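Local coordinates for [PSI+] inducibility protein 3 (Saccharomyces cerevisiae, PDB 1ZX6) that promotes de novo induction of the [PSI+] prion form of SUP35 when overproduced and binds LAS17, RSP5 and SUP35, the part described being its SH3 domain, at residues Y9-Q14 with L19-G24; V27-K32 with E36-S41. One frame throughout, in Å; residues are numbered along the deposited sequence.

Interaction 1: Y9-Q14 with L19-G24; sequences YQFDPQ and LGLKPG
Phe11 carries its CG anti to the backbone N (chi1 173°), which directs the ring toward the Leu19-Gly20 end of the facing segment, with its edge at the Leu19 carbonyl; Phe11 CD2 lies 3.2 Å from Leu19 O, near the ring plane. The same choice at Gln10 (chi1 -178°) sends an extended chain out beside Lys22, whose own chain bends to run in the same direction, and Gln10 OE1 meets the CE methylene of Lys22 at 3.2 Å. The other end of that amide is fixed from within its own segment: Gln10 NE2 donates a nearly straight bond of 2.7 Å to the syn lone pair of Asp12 OD1.

Between the backbones, Phe11 and Leu21 form a lone antiparallel, hydrogen-bonded bridge. Leu21 N to Phe11 O is 3.1 Å and close to linear, whereas Phe11 N to Leu21 O, at 3.0 Å, is bent to 137°. Pro13 CD rests 3.6 Å from Gly20 CA, and the Pro23 ring packs against the Tyr9-Gln10 peptide.

These segments are the two arms of the RT loop; Tyr9, touching Tyr53, probably belongs to the aromatic surface with which SH3 domains bind proline-rich peptides. The chemistry implies a clasp tied at one residue pair, in which buried Leu19 O lacks a hydrogen-bonding partner and faces the C-H edge of Phe11, at most a weak compensation.

Interaction 2: V27-K32 with E36-S41; sequences VQLLEK and EWYKGS
Lys32 and Tyr38 run side by side, the aliphatic part of the lysine lying over one face of the phenol ring in a CH-pi contact; Lys32 CG is 4.1 Å from the ring centroid. In both residues CG stands anti to the carbonyl carbon (chi1 -61° and -67°), which starts the two chains off the same way. Farther out, Lys32 CE passes 3.7 Å from Tyr38 OH. Leu29 crosses the same tyrosine at a slant, its CD1 methyl 3.8 Å from Tyr38 CB. Where Gln28 pairs with Ser41, Ser41 OG lies 3.4 Å from Gln28 CB. Leu30 leans toward the partner strand and sets CD1 against the backbone of Gly40.

Behind these side chains stands the antiparallel ladder. Gln28 and Ser41 exchange two bonds as a hydrogen-bonded pair, and Leu29 faces Gly40 as a non-hydrogen-bonded one. The register then slips by one residue in a classic beta bulge: Leu30 N (2.9 Å) and Glu31 N (3.3 Å) both donate to Lys39 O, from the same face of its plane. Helical-like backbone angles at Leu30 turn the two N-H groups onto one acceptor. Lys39 N answers with a straight 3.0 Å bond to Glu31 O.

The strands form the hairpin closed by the n-Src loop of the SH3 fold. Trp37, packed on Pro50, probably contributes to the peptide-binding surface, as in other SH3 domains. Strand 26-32 is flanked beyond by strand 4-7, and strand 37-42 by strand 45-50, placing this hairpin in the middle of the antiparallel sheet.

How the interactions relate
Both contacts join antiparallel segments close in sequence, but interaction 1 is a loop folded on itself with a single bridge, whereas interaction 2 is a true beta hairpin whose ladder is interrupted by a bulge. Interaction 1 is partly buried, with prolines and the Gln10-Lys22 pair exposed; interaction 2 is mainly a surface contact, with Glu31 and Lys32 exposed. Their centres, about 13 Å apart, lie on opposite sides of the domain centre, and the two touch between. The buried side chains of Leu19 and Leu21 pack on Val27, and Leu19 CD2 also comes 3.5 Å from Gly40 O. The RT loop is thus apposed to the hairpin largely through aliphatic side chains.

Interaction 1: Y9-Q14 with L19-G24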
loop_
_atom_site.group_PDB
_atom_site.type_symbol
_atom_site.label_atom_id
_atom_site.label_comp_id
_atom_site.label_asym_id
_atom_site.label_seq_id
_atom_site.Cartn_x
_atom_site.Cartn_y
_atom_site.Cartn_z
ATOM N N TYR A 9 0.604 -7.597 -6.062
ATOM C CA TYR A 9 1.701 -7.383 -7.019
ATOM C C TYR A 9 2.821 -6.590 -6.319
ATOM O O TYR A 9 2.569 -5.851 -5.351
ATOM C CB TYR A 9 1.216 -6.577 -8.233
ATOM C CG TYR A 9 -0.075 -7.056 -8.846
ATOM C CD1 TYR A 9 -0.094 -8.057 -9.797
ATOM C CD2 TYR A 9 -1.285 -6.461 -8.494
ATOM C CE1 TYR A 9 -1.285 -8.496 -10.357
ATOM C CE2 TYR A 9 -2.481 -6.899 -9.040
ATOM C CZ TYR A 9 -2.482 -7.922 -9.964
ATOM O OH TYR A 9 -3.673 -8.385 -10.528
ATOM N N GLN A 10 4.042 -6.770 -6.808
ATOM C CA GLN A 10 5.245 -6.119 -6.247
ATOM C C GLN A 10 5.309 -4.671 -6.732
ATOM O O GLN A 10 5.335 -4.414 -7.926
ATOM C CB GLN A 10 6.535 -6.868 -6.617
ATOM C CG GLN A 10 7.782 -6.235 -5.990
ATOM C CD GLN A 10 8.991 -7.159 -5.988
ATOM O OE1 GLN A 10 8.864 -8.365 -5.778
ATOM N NE2 GLN A 10 10.166 -6.589 -6.182
ATOM N N PHE A 11 5.215 -3.724 -5.793
ATOM C CA PHE A 11 5.429 -2.320 -6.083
ATOM C C PHE A 11 6.842 -1.945 -5.617
ATOM O O PHE A 11 7.124 -1.956 -4.427
ATOM C CB PHE A 11 4.356 -1.472 -5.383
ATOM C CG PHE A 11 4.598 -0.022 -5.491
ATOM C CD1 PHE A 11 4.709 0.586 -6.727
ATOM C CD2 PHE A 11 4.688 0.766 -4.346
ATOM C CE1 PHE A 11 4.970 1.926 -6.841
ATOM C CE2 PHE A 11 4.925 2.124 -4.443
ATOM C CZ PHE A 11 5.057 2.715 -5.673
ATOM N N ASP A 12 7.742 -1.669 -6.557
ATOM C CA ASP A 12 9.101 -1.223 -6.209
ATOM C C ASP A 12 9.137 0.297 -6.019
ATOM O O ASP A 12 8.878 1.038 -6.942
ATOM C CB ASP A 12 10.097 -1.698 -7.277
ATOM C CG ASP A 12 10.091 -3.193 -7.419
ATOM O OD1 ASP A 12 10.320 -3.882 -6.414
ATOM O OD2 ASP A 12 9.834 -3.704 -8.531
ATOM N N PRO A 13 9.448 0.765 -4.803
ATOM C CA PRO A 13 9.459 2.204 -4.550
ATOM C C PRO A 13 10.601 2.934 -5.251
ATOM O O PRO A 13 11.718 2.394 -5.380
ATOM C CB PRO A 13 9.604 2.290 -3.028
ATOM C CG PRO A 13 10.315 1.056 -2.650
ATOM C CD PRO A 13 9.804 -0.004 -3.595
ATOM N N GLN A 14 10.320 4.147 -5.715
ATOM C CA GLN A 14 11.302 4.931 -6.457
ATOM C C GLN A 14 11.491 6.345 -5.906
ATOM O O GLN A 14 12.492 6.992 -6.199
ATOM C CB GLN A 14 10.939 4.978 -7.948
ATOM C CG GLN A 14 10.846 3.601 -8.634
ATOM C CD GLN A 14 12.189 2.871 -8.737
ATOM O OE1 GLN A 14 13.251 3.437 -8.450
ATOM N NE2 GLN A 14 12.140 1.598 -9.148
ATOM N N LEU A 19 5.634 3.650 -0.284
ATOM C CA LEU A 19 5.605 2.426 0.522
ATOM C C LEU A 19 5.742 1.230 -0.425
ATOM O O LEU A 19 4.787 0.835 -1.116
ATOM C CB LEU A 19 4.280 2.344 1.288
ATOM C CG LEU A 19 4.038 1.077 2.159
ATOM C CD1 LEU A 19 5.035 1.009 3.287
ATOM C CD2 LEU A 19 2.598 1.033 2.692
ATOM N N GLY A 20 6.924 0.636 -0.434
ATOM C CA GLY A 20 7.160 -0.559 -1.226
ATOM C C GLY A 20 6.278 -1.695 -0.748
ATOM O O GLY A 20 5.927 -1.773 0.451
ATOM N N LEU A 21 5.907 -2.576 -1.675
ATOM C CA LEU A 21 4.985 -3.677 -1.406
ATOM C C LEU A 21 5.487 -4.982 -2.053
ATOM O O LEU A 21 5.982 -4.969 -3.173
ATOM C CB LEU A 21 3.575 -3.363 -1.945
ATOM C CG LEU A 21 2.799 -2.121 -1.513
ATOM C CD1 LEU A 21 1.528 -2.006 -2.367
ATOM C CD2 LEU A 21 2.464 -2.153 -0.032
ATOM N N LYS A 22 5.348 -6.093 -1.354
ATOM C CA LYS A 22 5.635 -7.408 -1.966
ATOM C C LYS A 22 4.308 -8.151 -1.912
ATOM O O LYS A 22 3.534 -7.951 -1.000
ATOM C CB LYS A 22 6.738 -8.163 -1.231
ATOM C CG LYS A 22 8.107 -7.463 -1.336
ATOM C CD LYS A 22 9.289 -8.412 -1.317
ATOM C CE LYS A 22 9.568 -9.019 -2.681
ATOM N NZ LYS A 22 10.865 -9.767 -2.713
ATOM N N PRO A 23 4.039 -9.013 -2.877
ATOM C CA PRO A 23 2.768 -9.733 -2.803
ATOM C C PRO A 23 2.581 -10.501 -1.498
ATOM O O PRO A 23 3.519 -11.181 -1.046
ATOM C CB PRO A 23 2.864 -10.710 -3.983
ATOM C CG PRO A 23 3.844 -10.085 -4.916
ATOM C CD PRO A 23 4.846 -9.420 -4.042
ATOM N N GLY A 24 1.404 -10.364 -0.892
ATOM C CA GLY A 24 1.083 -11.000 0.368
ATOM C C GLY A 24 1.139 -10.035 1.540
ATOM O O GLY A 24 0.609 -10.343 2.601
#

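Interaction 2: V27-K32 with E36-S41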
loop_
_atom_site.group_PDB
_atom_site.type_symbol
_atom_site.label_atom_id
_atom_site.label_comp_id
_atom_site.label_asym_id
_atom_site.label_seq_id
_atom_site.Cartn_x
_atom_site.Cartn_y
_atom_site.Cartn_z
ATOM N N VAL A 27 -1.457 -4.349 4.679
ATOM C CA VAL A 27 -1.168 -2.939 4.839
ATOM C C VAL A 27 -2.335 -2.313 5.573
ATOM O O VAL A 27 -3.491 -2.538 5.211
ATOM C CB VAL A 27 -1.015 -2.277 3.481
ATOM C CG1 VAL A 27 -0.636 -0.822 3.600
ATOM C CG2 VAL A 27 0.005 -3.039 2.645
ATOM N N GLN A 28 -2.038 -1.548 6.612
ATOM C CA GLN A 28 -3.067 -0.782 7.296
ATOM C C GLN A 28 -3.404 0.410 6.407
ATOM O O GLN A 28 -2.540 1.209 6.114
ATOM C CB GLN A 28 -2.576 -0.300 8.656
ATOM C CG GLN A 28 -3.631 0.462 9.417
ATOM C CD GLN A 28 -3.214 0.844 10.836
ATOM O OE1 GLN A 28 -2.050 0.719 11.225
ATOM N NE2 GLN A 28 -4.190 1.272 11.626
ATOM N N LEU A 29 -4.662 0.536 5.979
ATOM C CA LEU A 29 -5.046 1.630 5.103
ATOM C C LEU A 29 -5.350 2.856 5.940
ATOM O O LEU A 29 -6.297 2.837 6.745
ATOM C CB LEU A 29 -6.261 1.208 4.252
ATOM C CG LEU A 29 -6.860 2.187 3.256
ATOM C CD1 LEU A 29 -5.826 2.868 2.386
ATOM C CD2 LEU A 29 -7.922 1.452 2.398
ATOM N N LEU A 30 -4.546 3.910 5.791
ATOM C CA LEU A 30 -4.705 5.127 6.587
ATOM C C LEU A 30 -5.615 6.158 5.904
ATOM O O LEU A 30 -6.460 6.810 6.565
ATOM C CB LEU A 30 -3.349 5.768 6.856
ATOM C CG LEU A 30 -2.371 4.878 7.646
ATOM C CD1 LEU A 30 -0.939 5.384 7.542
ATOM C CD2 LEU A 30 -2.784 4.831 9.106
ATOM N N GLU A 31 -5.449 6.332 4.598
ATOM C CA GLU A 31 -6.267 7.299 3.837
ATOM C C GLU A 31 -6.351 6.899 2.367
ATOM O O GLU A 31 -5.358 6.452 1.761
ATOM C CB GLU A 31 -5.639 8.678 3.917
ATOM C CG GLU A 31 -6.528 9.815 3.408
ATOM C CD GLU A 31 -5.918 11.196 3.642
ATOM O OE1 GLU A 31 -4.851 11.297 4.295
ATOM O OE2 GLU A 31 -6.483 12.173 3.135
ATOM N N LYS A 32 -7.536 7.030 1.771
ATOM C CA LYS A 32 -7.634 6.878 0.339
ATOM C C LYS A 32 -7.437 8.259 -0.271
ATOM O O LYS A 32 -8.359 9.072 -0.259
ATOM C CB LYS A 32 -8.968 6.251 -0.065
ATOM C CG LYS A 32 -9.171 4.855 0.509
ATOM C CD LYS A 32 -10.463 4.248 0.000
ATOM C CE LYS A 32 -10.581 2.770 0.311
ATOM N NZ LYS A 32 -11.681 2.110 -0.491
ATOM N N GLU A 36 -6.502 6.442 -7.226
ATOM C CA GLU A 36 -5.276 5.863 -7.740
ATOM C C GLU A 36 -4.113 5.714 -6.768
ATOM O O GLU A 36 -3.237 4.901 -7.023
ATOM C CB GLU A 36 -4.856 6.637 -8.996
ATOM C CG GLU A 36 -5.850 6.350 -10.175
ATOM C CD GLU A 36 -5.385 6.866 -11.532
ATOM O OE1 GLU A 36 -4.304 7.499 -11.613
ATOM O OE2 GLU A 36 -6.129 6.654 -12.515
ATOM N N TRP A 37 -4.103 6.481 -5.680
ATOM C CA TRP A 37 -3.078 6.433 -4.644
ATOM C C TRP A 37 -3.709 6.353 -3.252
ATOM O O TRP A 37 -4.635 7.146 -2.929
ATOM C CB TRP A 37 -2.180 7.669 -4.724
ATOM C CG TRP A 37 -1.289 7.645 -5.935
ATOM C CD1 TRP A 37 -1.544 8.157 -7.174
ATOM C CD2 TRP A 37 0.014 7.076 -5.994
ATOM N NE1 TRP A 37 -0.476 7.918 -8.024
ATOM C CE2 TRP A 37 0.499 7.263 -7.321
ATOM C CE3 TRP A 37 0.823 6.427 -5.062
ATOM C CZ2 TRP A 37 1.769 6.803 -7.733
ATOM C CZ3 TRP A 37 2.083 5.953 -5.475
ATOM C CH2 TRP A 37 2.537 6.158 -6.801
ATOM N N TYR A 38 -3.209 5.389 -2.467
ATOM C CA TYR A 38 -3.509 5.217 -1.051
ATOM C C TYR A 38 -2.277 5.511 -0.173
ATOM O O TYR A 38 -1.123 5.362 -0.629
ATOM C CB TYR A 38 -3.960 3.782 -0.775
ATOM C CG TYR A 38 -5.282 3.343 -1.374
ATOM C CD1 TYR A 38 -6.138 4.250 -1.974
ATOM C CD2 TYR A 38 -5.677 2.002 -1.300
ATOM C CE1 TYR A 38 -7.343 3.839 -2.534
ATOM C CE2 TYR A 38 -6.891 1.585 -1.835
ATOM C CZ TYR A 38 -7.713 2.514 -2.426
ATOM O OH TYR A 38 -8.922 2.172 -2.983
ATOM N N LYS A 39 -2.542 5.883 1.081
ATOM C CA LYS A 39 -1.560 6.024 2.146
ATOM C C LYS A 39 -1.756 4.876 3.141
ATOM O O LYS A 39 -2.871 4.575 3.567
ATOM C CB LYS A 39 -1.743 7.355 2.875
ATOM C CG LYS A 39 -0.655 7.667 3.861
ATOM C CD LYS A 39 -1.074 8.819 4.782
ATOM C CE LYS A 39 0.002 9.068 5.850
ATOM N NZ LYS A 39 1.359 8.875 5.266
ATOM N N GLY A 40 -0.680 4.218 3.525
ATOM C CA GLY A 40 -0.824 3.107 4.467
ATOM C C GLY A 40 0.467 2.803 5.198
ATOM O O GLY A 40 1.465 3.486 4.992
ATOM N N SER A 41 0.399 1.803 6.071
ATOM C CA SER A 41 1.554 1.348 6.834
ATOM C C SER A 41 1.671 -0.173 6.746
ATOM O O SER A 41 0.665 -0.885 6.709
ATOM C CB SER A 41 1.485 1.818 8.296
ATOM O OG SER A 41 0.428 1.187 8.987
#